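Local structure of DNA polymerase (Pyrobaculum calidifontis, 5MDN) at residues E398-P410 and G553-F565. The protein probably catalyses template-directed DNA synthesis, adding deoxyribonucleotides from their triphosphates to a growing DNA chain with release of diphosphate. Sequence-based numbering, arbitrary orientation.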
loop_
_atom_site.group_PDB
_atom_site.type_symbol
_atom_site.label_atom_id
_atom_site.label_comp_id
_atom_site.label_asym_id
_atom_site.label_seq_id
_atom_site.Cartn_x
_atom_site.Cartn_y
_atom_site.Cartn_z
ATOM N N GLU A 398 -9.006 5.065 -6.408
ATOM C CA GLU A 398 -9.795 5.727 -5.377
ATOM C C GLU A 398 -10.308 4.678 -4.382
ATOM O O GLU A 398 -11.193 3.869 -4.704
ATOM C CB GLU A 398 -10.883 6.558 -6.044
ATOM C CG GLU A 398 -11.687 5.808 -7.060
ATOM C CD GLU A 398 -12.926 5.280 -6.419
ATOM O OE1 GLU A 398 -13.442 6.014 -5.555
ATOM O OE2 GLU A 398 -13.369 4.154 -6.742
ATOM N N PRO A 399 -9.711 4.606 -3.198
ATOM C CA PRO A 399 -9.968 3.470 -2.297
ATOM C C PRO A 399 -11.380 3.365 -1.737
ATOM O O PRO A 399 -11.659 3.802 -0.614
ATOM C CB PRO A 399 -8.934 3.681 -1.181
ATOM C CG PRO A 399 -7.847 4.520 -1.815
ATOM C CD PRO A 399 -8.551 5.415 -2.781
ATOM N N TYR A 400 -12.283 2.827 -2.564
ATOM C CA TYR A 400 -13.392 1.967 -2.153
ATOM C C TYR A 400 -14.734 2.678 -2.015
ATOM O O TYR A 400 -15.746 1.999 -1.868
ATOM C CB TYR A 400 -13.067 1.262 -0.828
ATOM C CG TYR A 400 -13.756 -0.078 -0.673
ATOM C CD1 TYR A 400 -13.402 -1.146 -1.490
ATOM C CD2 TYR A 400 -14.750 -0.276 0.273
ATOM C CE1 TYR A 400 -14.010 -2.379 -1.364
ATOM C CE2 TYR A 400 -15.371 -1.507 0.405
ATOM C CZ TYR A 400 -14.998 -2.565 -0.418
ATOM O OH TYR A 400 -15.598 -3.810 -0.313
ATOM N N LYS A 401 -14.785 4.018 -2.079
ATOM C CA LYS A 401 -16.070 4.747 -2.083
ATOM C C LYS A 401 -17.099 4.336 -1.023
ATOM O O LYS A 401 -18.036 3.579 -1.309
ATOM C CB LYS A 401 -16.772 4.694 -3.450
ATOM C CG LYS A 401 -16.081 5.471 -4.549
ATOM C CD LYS A 401 -16.778 5.376 -5.897
ATOM C CE LYS A 401 -16.782 3.957 -6.438
ATOM N NZ LYS A 401 -15.434 3.302 -6.633
ATOM N N GLY A 402 -16.968 4.864 0.188
ATOM C CA GLY A 402 -17.932 4.553 1.225
ATOM C C GLY A 402 -19.213 5.366 1.163
ATOM O O GLY A 402 -19.299 6.459 1.732
ATOM N N ALA A 403 -20.217 4.832 0.463
ATOM C CA ALA A 403 -21.514 5.487 0.312
ATOM C C ALA A 403 -22.341 5.322 1.584
ATOM O O ALA A 403 -22.648 4.196 1.992
ATOM C CB ALA A 403 -22.262 4.913 -0.891
ATOM N N ILE A 404 -22.700 6.446 2.207
ATOM C CA ILE A 404 -23.424 6.429 3.473
ATOM C C ILE A 404 -24.855 5.951 3.258
ATOM O O ILE A 404 -25.512 6.316 2.273
ATOM C CB ILE A 404 -23.399 7.827 4.115
ATOM C CG1 ILE A 404 -21.956 8.279 4.346
ATOM C CG2 ILE A 404 -24.175 7.840 5.426
ATOM C CD1 ILE A 404 -21.222 7.460 5.380
ATOM N N VAL A 405 -25.346 5.127 4.184
ATOM C CA VAL A 405 -26.729 4.662 4.184
ATOM C C VAL A 405 -27.505 5.225 5.372
ATOM O O VAL A 405 -28.600 5.764 5.208
ATOM C CB VAL A 405 -26.792 3.118 4.162
ATOM C CG1 VAL A 405 -28.230 2.641 4.297
ATOM C CG2 VAL A 405 -26.162 2.579 2.889
ATOM N N LEU A 406 -26.951 5.106 6.578
ATOM C CA LEU A 406 -27.560 5.642 7.793
ATOM C C LEU A 406 -26.594 6.654 8.395
ATOM O O LEU A 406 -25.535 6.277 8.909
ATOM C CB LEU A 406 -27.886 4.520 8.781
ATOM C CG LEU A 406 -28.817 4.791 9.971
ATOM C CD1 LEU A 406 -29.384 3.481 10.493
ATOM C CD2 LEU A 406 -28.112 5.535 11.100
ATOM N N GLU A 407 -26.954 7.933 8.331
ATOM C CA GLU A 407 -26.092 8.965 8.888
ATOM C C GLU A 407 -26.119 8.907 10.414
ATOM O O GLU A 407 -27.190 8.770 11.015
ATOM C CB GLU A 407 -26.510 10.353 8.406
ATOM C CG GLU A 407 -26.246 10.598 6.927
ATOM C CD GLU A 407 -26.412 12.054 6.540
ATOM O OE1 GLU A 407 -26.172 12.928 7.401
ATOM O OE2 GLU A 407 -26.774 12.326 5.376
ATOM N N PRO A 408 -24.965 9.010 11.064
ATOM C CA PRO A 408 -24.923 8.962 12.528
ATOM C C PRO A 408 -25.203 10.320 13.157
ATOM O O PRO A 408 -25.145 11.369 12.511
ATOM C CB PRO A 408 -23.488 8.514 12.815
ATOM C CG PRO A 408 -22.702 9.105 11.686
ATOM C CD PRO A 408 -23.618 9.128 10.478
ATOM N N LYS A 409 -25.515 10.277 14.451
ATOM C CA LYS A 409 -25.634 11.494 15.241
ATOM C C LYS A 409 -24.282 11.776 15.880
ATOM O O LYS A 409 -23.769 10.914 16.607
ATOM C CB LYS A 409 -26.677 11.337 16.340
ATOM C CG LYS A 409 -27.982 10.608 15.995
ATOM C CD LYS A 409 -28.568 10.873 14.620
ATOM C CE LYS A 409 -29.636 9.817 14.338
ATOM N NZ LYS A 409 -30.190 9.878 12.960
ATOM N N PRO A 410 -23.659 12.927 15.629
ATOM C CA PRO A 410 -22.374 13.213 16.285
ATOM C C PRO A 410 -22.521 13.187 17.800
ATOM O O PRO A 410 -23.408 13.830 18.367
ATOM C CB PRO A 410 -22.015 14.611 15.771
ATOM C CG PRO A 410 -22.751 14.742 14.480
ATOM C CD PRO A 410 -24.027 13.963 14.649
ATOM N N GLY A 553 -33.455 -6.041 19.969
ATOM C CA GLY A 553 -33.115 -4.895 20.788
ATOM C C GLY A 553 -31.756 -4.323 20.430
ATOM O O GLY A 553 -30.902 -4.157 21.308
ATOM N N ILE A 554 -31.544 -4.007 19.155
ATOM C CA ILE A 554 -30.233 -3.611 18.647
ATOM C C ILE A 554 -30.311 -2.195 18.089
ATOM O O ILE A 554 -30.983 -1.951 17.078
ATOM C CB ILE A 554 -29.722 -4.587 17.580
ATOM C CG1 ILE A 554 -29.535 -5.981 18.180
ATOM C CG2 ILE A 554 -28.419 -4.082 16.975
ATOM C CD1 ILE A 554 -29.071 -7.018 17.184
ATOM N N GLU A 555 -29.622 -1.265 18.750
ATOM C CA GLU A 555 -29.488 0.103 18.263
ATOM C C GLU A 555 -28.430 0.164 17.165
ATOM O O GLU A 555 -27.344 -0.407 17.307
ATOM C CB GLU A 555 -29.116 1.042 19.411
ATOM C CG GLU A 555 -29.172 2.518 19.054
ATOM C CD GLU A 555 -28.389 3.380 20.028
ATOM O OE1 GLU A 555 -27.723 2.813 20.921
ATOM O OE2 GLU A 555 -28.438 4.621 19.902
ATOM N N VAL A 556 -28.745 0.852 16.071
ATOM C CA VAL A 556 -27.833 1.009 14.943
ATOM C C VAL A 556 -27.399 2.469 14.897
ATOM O O VAL A 556 -28.192 3.354 14.550
ATOM C CB VAL A 556 -28.475 0.576 13.619
ATOM C CG1 VAL A 556 -27.534 0.861 12.458
ATOM C CG2 VAL A 556 -28.833 -0.902 13.665
ATOM N N ILE A 557 -26.138 2.722 15.252
ATOM C CA ILE A 557 -25.635 4.091 15.319
ATOM C C ILE A 557 -25.186 4.582 13.949
ATOM O O ILE A 557 -25.378 5.754 13.604
ATOM C CB ILE A 557 -24.481 4.162 16.335
ATOM C CG1 ILE A 557 -24.876 3.495 17.652
ATOM C CG2 ILE A 557 -24.047 5.601 16.553
ATOM C CD1 ILE A 557 -23.688 3.109 18.509
ATOM N N TYR A 558 -24.597 3.701 13.146
ATOM C CA TYR A 558 -24.023 4.087 11.866
ATOM C C TYR A 558 -24.133 2.915 10.908
ATOM O O TYR A 558 -24.077 1.753 11.319
ATOM C CB TYR A 558 -22.560 4.526 12.032
ATOM C CG TYR A 558 -21.791 4.703 10.740
ATOM C CD1 TYR A 558 -21.786 5.922 10.077
ATOM C CD2 TYR A 558 -21.047 3.659 10.200
ATOM C CE1 TYR A 558 -21.079 6.093 8.902
ATOM C CE2 TYR A 558 -20.338 3.821 9.026
ATOM C CZ TYR A 558 -20.357 5.039 8.381
ATOM O OH TYR A 558 -19.651 5.207 7.213
ATOM N N GLY A 559 -24.306 3.228 9.627
ATOM C CA GLY A 559 -24.328 2.198 8.613
ATOM C C GLY A 559 -24.047 2.730 7.225
ATOM O O GLY A 559 -24.795 3.562 6.705
ATOM N N ASP A 560 -22.972 2.255 6.617
ATOM C CA ASP A 560 -22.658 2.563 5.232
ATOM C C ASP A 560 -22.619 1.271 4.418
ATOM O O ASP A 560 -22.929 0.183 4.913
ATOM C CB ASP A 560 -21.355 3.366 5.130
ATOM C CG ASP A 560 -20.164 2.625 5.682
ATOM O OD1 ASP A 560 -20.336 1.494 6.170
ATOM O OD2 ASP A 560 -19.046 3.172 5.620
ATOM N N THR A 561 -22.250 1.412 3.145
ATOM C CA THR A 561 -22.299 0.290 2.212
ATOM C C THR A 561 -21.451 -0.898 2.664
ATOM O O THR A 561 -21.813 -2.048 2.392
ATOM C CB THR A 561 -21.862 0.757 0.822
ATOM O OG1 THR A 561 -21.555 2.157 0.862
ATOM C CG2 THR A 561 -22.970 0.505 -0.191
ATOM N N ASP A 562 -20.329 -0.657 3.344
ATOM C CA ASP A 562 -19.414 -1.739 3.691
ATOM C C ASP A 562 -19.483 -2.181 5.153
ATOM O O ASP A 562 -18.930 -3.239 5.484
ATOM C CB ASP A 562 -17.970 -1.355 3.312
ATOM C CG ASP A 562 -17.457 -0.147 4.075
ATOM O OD1 ASP A 562 -18.268 0.504 4.766
ATOM O OD2 ASP A 562 -16.241 0.152 3.977
ATOM N N SER A 563 -20.121 -1.415 6.036
ATOM C CA SER A 563 -20.225 -1.820 7.436
ATOM C C SER A 563 -21.363 -1.063 8.109
ATOM O O SER A 563 -21.864 -0.062 7.590
ATOM C CB SER A 563 -18.910 -1.580 8.189
ATOM O OG SER A 563 -18.589 -0.203 8.221
ATOM N N LEU A 564 -21.791 -1.575 9.261
ATOM C CA LEU A 564 -22.683 -0.823 10.134
ATOM C C LEU A 564 -22.268 -1.014 11.587
ATOM O O LEU A 564 -21.825 -2.097 11.979
ATOM C CB LEU A 564 -24.163 -1.208 9.925
ATOM C CG LEU A 564 -24.702 -2.641 9.841
ATOM C CD1 LEU A 564 -24.571 -3.408 11.146
ATOM C CD2 LEU A 564 -26.157 -2.605 9.398
ATOM N N PHE A 565 -22.398 0.051 12.372
ATOM C CA PHE A 565 -22.028 0.045 13.782
ATOM C C PHE A 565 -23.285 -0.185 14.610
ATOM O O PHE A 565 -24.304 0.476 14.391
ATOM C CB PHE A 565 -21.365 1.363 14.196
ATOM C CG PHE A 565 -20.025 1.636 13.540
ATOM C CD1 PHE A 565 -19.712 1.142 12.282
ATOM C CD2 PHE A 565 -19.082 2.415 14.193
ATOM C CE1 PHE A 565 -18.489 1.408 11.695
ATOM C CE2 PHE A 565 -17.857 2.683 13.611
ATOM C CZ PHE A 565 -17.561 2.180 12.361
#
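I404 and Y558 meet nearly at right angles, CD1 of I404 lying 3.8 Å from CE1 of Y558, obliquely to the ring. Further back along the same ring P408 runs side by side with it: its CD sits in the ring plane at the edge, and CG comes within 3.7 Å of Y558 CD1. CG of Y558 stands anti to the backbone N (chi1 169°), which carries the ring past P408 and I404 and its hydroxyl to D560, where OH donates to OD2 at 2.7 Å from well above the carboxylate plane. The other oxygen, OD1, accepts from the backbone N of S563, an Asx motif across the hairpin turn, and from S563 OG as well. An alanine in place of D560 would probably leave the Y558 hydroxyl and both S563 donors without this acceptor and let the turn shift.

At the turn, T561 grips A403 O twice, OG1 at 2.6 Å in the carbonyl plane on a lone pair and N at 3.0 Å. Nearby, the Y400 ring points its edge at CB of D562, CE2 at 3.9 Å, while its hydroxyl bonds N512 O. Farther along, V405 N and L406 N share G559 O in a classic beta bulge; V405 turns onto L542 and L543 of helix 528-551, and L406 CD1 meets V556 CG1 at 3.8 Å.

Strand 404-406 thus edges the palm sheet beside the Y-G-D-T-D-S hairpin, motif C of family B polymerases, whose aspartates bind catalytic metals in relatives. The contact fastens this hairpin through backbone bonds, the T561 hydroxyl and apolar packing, while the carboxylate of D560 is oriented by donors from its own hairpin.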